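Local coordinates for ADP compounds hydrolase nudE (Escherichia coli, PDB 1VHZ), which hydrolyses ADP-ribose, NADH and diadenosine di- and triphosphates as a magnesium-dependent homodimeric Nudix enzyme, at residues 6-11 / 32-37; 25-30 / 41-46. All coordinates share one frame; numbering follows the deposited sequence.

Interaction 1: residues 6-11 / 32-37; sequences SLQKPT and EFSNGV
Pro10 and Phe33 run alongside one another in the same direction, and Pro10 lays its CB, with CG beside it, over the CD2-CE2 side of one face of the Phe33 ring. Pro10 CB sits 4.2 Å from the centroid of the Phe33 ring in a CH-pi contact. The approach is 26° off the ring normal, so CB stands off-centre, near the ring's edge. Phe33 sets its CG anti to its own carbonyl carbon, chi1 -68°, which brings the ring alongside the proline. Both residues are buried, and the pairing suits them: proline offers a compact, rigid hydrocarbon surface with polarised C-H bonds, phenylalanine a broad pi face. In the ring plane, at its edge, lies the carbonyl O of Val37.

Beside this apolar pair Thr11 and Glu32 form an antiparallel hydrogen-bonded pair. Thr11 N donates to Glu32 O at 2.8 Å, and Glu32 N returns a bond to Thr11 O at 3.0 Å. The Glu32 side chain starts on the same face as that of Thr11, but its carboxylate turns off to a salt bridge with Arg38.

Farther out, water takes over. One molecule donates to Gln8 O and accepts from Ser34 N at 3.0 Å; another accepts from Gln8 NE2 at 2.8 Å, donates to Lys9 O and also meets Ser34 OG, whose position is less certain. Polar residues fit this exposed outer part. The second subunit packs Tyr68 on Pro10 and Glu145 on Phe33.

From Phe33 to Gly36 the chain makes a type I beta turn, with Gly36 at positive phi, and Asn35 OD1 accepts from Val37 N in an Asx turn. This is the connection of a beta hairpin, with the N-terminal segment joining its first strand as an antiparallel neighbour.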
loop_
_atom_site.group_PDB
_atom_site.type_symbol
_atom_site.label_atom_id
_atom_site.label_comp_id
_atom_site.label_asym_id
_atom_site.label_seq_id
_atom_site.Cartn_x
_atom_site.Cartn_y
_atom_site.Cartn_z
ATOM N N SER A 6 25.275 -9.634 12.098
ATOM C CA SER A 6 24.348 -8.545 11.880
ATOM C C SER A 6 24.047 -8.357 10.393
ATOM O O SER A 6 24.781 -8.842 9.529
ATOM C CB SER A 6 24.923 -7.206 12.389
ATOM O OG SER A 6 24.771 -7.059 13.788
ATOM N N LEU A 7 22.994 -7.588 10.112
ATOM C CA LEU A 7 22.641 -7.328 8.716
ATOM C C LEU A 7 23.689 -6.371 8.128
ATOM O O LEU A 7 24.135 -5.485 8.854
ATOM C CB LEU A 7 21.299 -6.623 8.582
ATOM C CG LEU A 7 19.995 -7.247 9.037
ATOM C CD1 LEU A 7 18.957 -6.143 9.292
ATOM C CD2 LEU A 7 19.420 -8.220 8.011
ATOM N N GLN A 8 24.045 -6.558 6.879
ATOM C CA GLN A 8 24.962 -5.660 6.197
ATOM C C GLN A 8 24.314 -5.285 4.856
ATOM O O GLN A 8 24.035 -6.148 4.020
ATOM C CB GLN A 8 26.358 -6.228 5.999
ATOM C CG GLN A 8 27.282 -5.279 5.243
ATOM C CD GLN A 8 28.738 -5.683 5.234
ATOM O OE1 GLN A 8 29.402 -5.641 6.277
ATOM N NE2 GLN A 8 29.270 -6.054 4.068
ATOM N N LYS A 9 24.041 -3.992 4.667
ATOM C CA LYS A 9 23.415 -3.609 3.412
ATOM C C LYS A 9 24.340 -3.854 2.218
ATOM O O LYS A 9 25.545 -3.658 2.308
ATOM C CB LYS A 9 23.030 -2.131 3.392
ATOM C CG LYS A 9 22.006 -1.723 4.436
ATOM C CD LYS A 9 21.346 -0.418 3.995
ATOM C CE LYS A 9 21.308 0.584 5.134
ATOM N NZ LYS A 9 21.216 1.983 4.627
ATOM N N PRO A 10 23.720 -4.185 1.094
ATOM C CA PRO A 10 24.433 -4.385 -0.147
ATOM C C PRO A 10 25.040 -3.054 -0.584
ATOM O O PRO A 10 24.548 -1.998 -0.171
ATOM C CB PRO A 10 23.350 -4.767 -1.157
ATOM C CG PRO A 10 22.063 -4.335 -0.553
ATOM C CD PRO A 10 22.262 -4.404 0.943
ATOM N N THR A 11 26.063 -3.113 -1.423
ATOM C CA THR A 11 26.624 -1.847 -1.911
ATOM C C THR A 11 26.022 -1.572 -3.285
ATOM O O THR A 11 25.839 -2.486 -4.094
ATOM C CB THR A 11 28.141 -1.793 -1.876
ATOM O OG1 THR A 11 28.735 -1.303 -3.096
ATOM C CG2 THR A 11 28.765 -3.113 -1.512
ATOM N N GLU A 32 25.610 -5.317 -4.983
ATOM C CA GLU A 32 26.493 -6.371 -4.534
ATOM C C GLU A 32 26.122 -6.636 -3.065
ATOM O O GLU A 32 26.380 -5.777 -2.229
ATOM C CB GLU A 32 27.991 -6.124 -4.633
ATOM C CG GLU A 32 28.760 -7.454 -4.421
ATOM C CD GLU A 32 30.260 -7.238 -4.599
ATOM O OE1 GLU A 32 30.693 -6.925 -5.729
ATOM O OE2 GLU A 32 31.005 -7.370 -3.614
ATOM N N PHE A 33 25.498 -7.784 -2.840
ATOM C CA PHE A 33 25.122 -8.130 -1.474
ATOM C C PHE A 33 26.343 -8.503 -0.646
ATOM O O PHE A 33 27.441 -8.675 -1.156
ATOM C CB PHE A 33 24.073 -9.239 -1.493
ATOM C CG PHE A 33 22.764 -8.734 -2.051
ATOM C CD1 PHE A 33 22.523 -8.762 -3.418
ATOM C CD2 PHE A 33 21.794 -8.214 -1.208
ATOM C CE1 PHE A 33 21.321 -8.298 -3.929
ATOM C CE2 PHE A 33 20.595 -7.736 -1.713
ATOM C CZ PHE A 33 20.361 -7.773 -3.081
ATOM N N SER A 34 26.186 -8.580 0.666
ATOM C CA SER A 34 27.209 -8.915 1.619
ATOM C C SER A 34 27.943 -10.229 1.368
ATOM O O SER A 34 29.074 -10.362 1.795
ATOM C CB SER A 34 26.576 -9.037 3.044
ATOM O OG SER A 34 26.823 -7.741 3.599
ATOM N N ASN A 35 27.272 -11.195 0.792
ATOM C CA ASN A 35 27.783 -12.502 0.458
ATOM C C ASN A 35 28.426 -12.517 -0.924
ATOM O O ASN A 35 28.717 -13.575 -1.464
ATOM C CB ASN A 35 26.641 -13.529 0.577
ATOM C CG ASN A 35 25.485 -13.234 -0.354
ATOM O OD1 ASN A 35 25.517 -12.260 -1.118
ATOM N ND2 ASN A 35 24.430 -14.050 -0.340
ATOM N N GLY A 36 28.606 -11.359 -1.546
ATOM C CA GLY A 36 29.232 -11.190 -2.830
ATOM C C GLY A 36 28.354 -11.425 -4.035
ATOM O O GLY A 36 28.818 -11.318 -5.174
ATOM N N VAL A 37 27.098 -11.772 -3.829
ATOM C CA VAL A 37 26.147 -12.021 -4.911
ATOM C C VAL A 37 25.783 -10.697 -5.581
ATOM O O VAL A 37 25.553 -9.676 -4.913
ATOM C CB VAL A 37 24.892 -12.709 -4.343
ATOM C CG1 VAL A 37 23.792 -12.872 -5.371
ATOM C CG2 VAL A 37 25.263 -14.092 -3.776
HETATM O O HOH W 1 23.650 -7.545 1.783
HETATM O O HOH W 2 27.500 -5.582 1.953
#

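Interaction 2: residues 25-30 / 41-46; sequences TVESVD and YERMRP. With APR (adenosine-5-diphosphoribose), chain C.
Tyr41 pairs with Val29 in an antiparallel beta hairpin, strands 25-32 and 38-44, whose second strand carries part of the ADP-ribose site. Their backbones exchange two hydrogen bonds, Val29 N reaching Tyr41 O at 2.6 Å. The phenol ring lies over the adenine, with APR C5 3.4 Å above its plane and off-centre, near the ring's edge; a flat aromatic suits a flat base.

Glu42 stands opposite Ser28 in a non-hydrogen-bonded pair, so its peptide groups face outward and read the adenine edge: Glu42 N donates to APR N1 at 3.0 Å, and APR N6 donates to Glu42 O at 2.8 Å. Its carboxylate instead receives Ser21 OG and the backbone N of Arg22 and Leu23 of the second subunit, while a water links OE2 to Ser28 OG.

Arg43 places CG between its backbone N and carbonyl carbon, chi1 66°, and then extends to bring the guanidinium beside Glu27. Val29 CG2 rests off-centre against one face of that group and Pro46 CG against the opposite one, apolar surfaces that suit its flat shape; NH2 goes on to Glu73 of the second subunit.

Met44 bends so that its CE meets Val26 CB at 3.5 Å, a flexible thioether fitted against a branched side chain.

Arg45 N bonds Thr25 O, and the aliphatic part of its long side chain runs alongside Thr25. Its NE is 3.5 Å from Glu27 OE2, which lies far from the plane of that guanidinium, a purely electrostatic attraction. By contrast, Glu27 OE1 lies in the guanidinium plane of Arg43 and accepts from both NE, at 3.0 Å, and NH1.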
loop_
_atom_site.group_PDB
_atom_site.type_symbol
_atom_site.label_atom_id
_atom_site.label_comp_id
_atom_site.label_asym_id
_atom_site.label_seq_id
_atom_site.Cartn_x
_atom_site.Cartn_y
_atom_site.Cartn_z
ATOM N N THR A 25 10.109 7.594 -13.921
ATOM C CA THR A 25 11.512 7.473 -14.287
ATOM C C THR A 25 12.067 6.224 -13.611
ATOM O O THR A 25 12.182 6.135 -12.393
ATOM C CB THR A 25 12.373 8.714 -14.166
ATOM O OG1 THR A 25 13.722 8.365 -13.781
ATOM C CG2 THR A 25 11.829 9.770 -13.251
ATOM N N VAL A 26 12.260 5.186 -14.428
ATOM C CA VAL A 26 12.756 3.910 -13.941
ATOM C C VAL A 26 14.266 3.779 -14.066
ATOM O O VAL A 26 14.909 4.072 -15.064
ATOM C CB VAL A 26 12.009 2.713 -14.529
ATOM C CG1 VAL A 26 11.490 3.006 -15.923
ATOM C CG2 VAL A 26 12.841 1.431 -14.529
ATOM N N GLU A 27 14.857 3.365 -12.941
ATOM C CA GLU A 27 16.272 3.168 -12.785
ATOM C C GLU A 27 16.670 1.698 -12.645
ATOM O O GLU A 27 15.941 0.894 -12.073
ATOM C CB GLU A 27 16.753 3.839 -11.473
ATOM C CG GLU A 27 16.725 5.349 -11.558
ATOM C CD GLU A 27 17.158 5.997 -10.272
ATOM O OE1 GLU A 27 17.071 5.330 -9.223
ATOM O OE2 GLU A 27 17.607 7.156 -10.313
ATOM N N SER A 28 17.839 1.399 -13.178
ATOM C CA SER A 28 18.417 0.055 -13.075
ATOM C C SER A 28 19.511 0.204 -12.001
ATOM O O SER A 28 20.272 1.173 -12.077
ATOM C CB SER A 28 19.033 -0.412 -14.377
ATOM O OG SER A 28 18.983 -1.823 -14.493
ATOM N N VAL A 29 19.501 -0.632 -10.987
ATOM C CA VAL A 29 20.477 -0.527 -9.910
ATOM C C VAL A 29 21.340 -1.784 -9.807
ATOM O O VAL A 29 20.793 -2.858 -9.579
ATOM C CB VAL A 29 19.786 -0.331 -8.539
ATOM C CG1 VAL A 29 20.807 -0.152 -7.425
ATOM C CG2 VAL A 29 18.845 0.867 -8.543
ATOM N N ASP A 30 22.651 -1.638 -9.985
ATOM C CA ASP A 30 23.543 -2.782 -9.838
ATOM C C ASP A 30 23.892 -2.892 -8.346
ATOM O O ASP A 30 24.309 -1.912 -7.735
ATOM C CB ASP A 30 24.827 -2.643 -10.645
ATOM C CG ASP A 30 24.608 -3.026 -12.097
ATOM O OD1 ASP A 30 24.882 -4.189 -12.433
ATOM O OD2 ASP A 30 24.147 -2.171 -12.873
ATOM N N TYR A 41 18.692 -4.714 -10.070
ATOM C CA TYR A 41 17.293 -4.490 -9.726
ATOM C C TYR A 41 16.762 -3.252 -10.455
ATOM O O TYR A 41 17.535 -2.403 -10.894
ATOM C CB TYR A 41 17.132 -4.224 -8.231
ATOM C CG TYR A 41 17.158 -5.386 -7.279
ATOM C CD1 TYR A 41 16.800 -5.194 -5.942
ATOM C CD2 TYR A 41 17.526 -6.663 -7.668
ATOM C CE1 TYR A 41 16.819 -6.245 -5.039
ATOM C CE2 TYR A 41 17.557 -7.722 -6.784
ATOM C CZ TYR A 41 17.199 -7.501 -5.472
ATOM O OH TYR A 41 17.207 -8.548 -4.588
ATOM N N GLU A 42 15.440 -3.156 -10.523
ATOM C CA GLU A 42 14.835 -1.982 -11.153
ATOM C C GLU A 42 13.922 -1.314 -10.124
ATOM O O GLU A 42 13.334 -2.001 -9.292
ATOM C CB GLU A 42 14.073 -2.327 -12.410
ATOM C CG GLU A 42 14.925 -2.524 -13.646
ATOM C CD GLU A 42 14.101 -2.564 -14.918
ATOM O OE1 GLU A 42 12.855 -2.626 -14.810
ATOM O OE2 GLU A 42 14.709 -2.532 -16.005
ATOM N N ARG A 43 13.854 0.006 -10.161
ATOM C CA ARG A 43 13.022 0.756 -9.243
ATOM C C ARG A 43 12.668 2.117 -9.861
ATOM O O ARG A 43 13.275 2.571 -10.826
ATOM C CB ARG A 43 13.719 1.058 -7.892
ATOM C CG ARG A 43 14.903 2.002 -8.083
ATOM C CD ARG A 43 15.611 2.340 -6.786
ATOM N NE ARG A 43 16.631 3.356 -7.008
ATOM C CZ ARG A 43 17.632 3.683 -6.213
ATOM N NH1 ARG A 43 18.460 4.655 -6.577
ATOM N NH2 ARG A 43 17.831 3.063 -5.053
ATOM N N MET A 44 11.726 2.753 -9.180
ATOM C CA MET A 44 11.322 4.095 -9.602
ATOM C C MET A 44 12.314 5.073 -8.974
ATOM O O MET A 44 12.779 4.825 -7.854
ATOM C CB MET A 44 9.881 4.387 -9.219
ATOM C CG MET A 44 9.074 4.792 -10.464
ATOM S SD MET A 44 8.801 3.384 -11.536
ATOM C CE MET A 44 9.090 4.075 -13.148
ATOM N N ARG A 45 12.733 6.082 -9.717
ATOM C CA ARG A 45 13.683 7.046 -9.191
ATOM C C ARG A 45 13.242 7.532 -7.808
ATOM O O ARG A 45 12.117 7.964 -7.621
ATOM C CB ARG A 45 13.849 8.237 -10.135
ATOM C CG ARG A 45 14.950 9.196 -9.717
ATOM C CD ARG A 45 15.423 10.050 -10.889
ATOM N NE ARG A 45 16.778 10.546 -10.672
ATOM C CZ ARG A 45 17.141 11.430 -9.749
ATOM N NH1 ARG A 45 16.246 11.951 -8.917
ATOM N NH2 ARG A 45 18.413 11.806 -9.642
ATOM N N PRO A 46 14.149 7.453 -6.845
ATOM C CA PRO A 46 13.903 7.890 -5.499
ATOM C C PRO A 46 13.593 9.381 -5.444
ATOM O O PRO A 46 14.241 10.214 -6.070
ATOM C CB PRO A 46 15.183 7.592 -4.727
ATOM C CG PRO A 46 15.985 6.703 -5.596
ATOM C CD PRO A 46 15.538 6.938 -7.013
HETATM N N1 APR C . 14.049 -5.286 -8.962
HETATM C C2 APR C . 14.191 -6.613 -9.412
HETATM N N3 APR C . 14.072 -7.729 -8.691
HETATM C C4 APR C . 13.771 -7.485 -7.332
HETATM C C5 APR C . 13.593 -6.229 -6.716
HETATM C C6 APR C . 13.744 -5.054 -7.600
HETATM N N6 APR C . 13.610 -3.798 -7.168
HETATM N N7 APR C . 13.308 -6.386 -5.370
HETATM C C8 APR C . 13.313 -7.711 -5.178
HETATM N N9 APR C . 13.585 -8.408 -6.325
HETATM C "C1'" APR C . 13.697 -10.007 -6.596
HETATM C "C2'" APR C . 14.850 -10.575 -5.720
HETATM O "O2'" APR C . 15.472 -11.632 -6.425
HETATM C "C3'" APR C . 14.159 -11.149 -4.429
HETATM O "O3'" APR C . 14.453 -12.527 -4.255
HETATM O "O4'" APR C . 12.554 -10.610 -6.067
HETATM C "C4'" APR C . 12.705 -10.976 -4.608
HETATM C "C5'" APR C . 12.076 -12.292 -4.368
HETATM O O HOH W 3 17.309 -3.138 -16.008
#

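In the fold
Both interactions belong to the three-stranded antiparallel sheet formed by strands 11-20, 25-32 and 38-44, and their segments alternate along the chain. Interaction 1 lies at the turn end, where only one strand pair links the two segments, beside a buried proline-phenyl contact and a largely exposed, water-bridged outer part. Interaction 2 is the regularly paired part of the hairpin, burying about twice the surface, with a salt-bridge network in which one guanidinium lies between apolar side chains and direct recognition of adenine. They meet where Phe33 CZ packs 3.6 Å from Tyr41 OH, so the Phe33 ring packs at the hydroxyl end of the tyrosine that stacks on the ligand. Each also touches the second subunit.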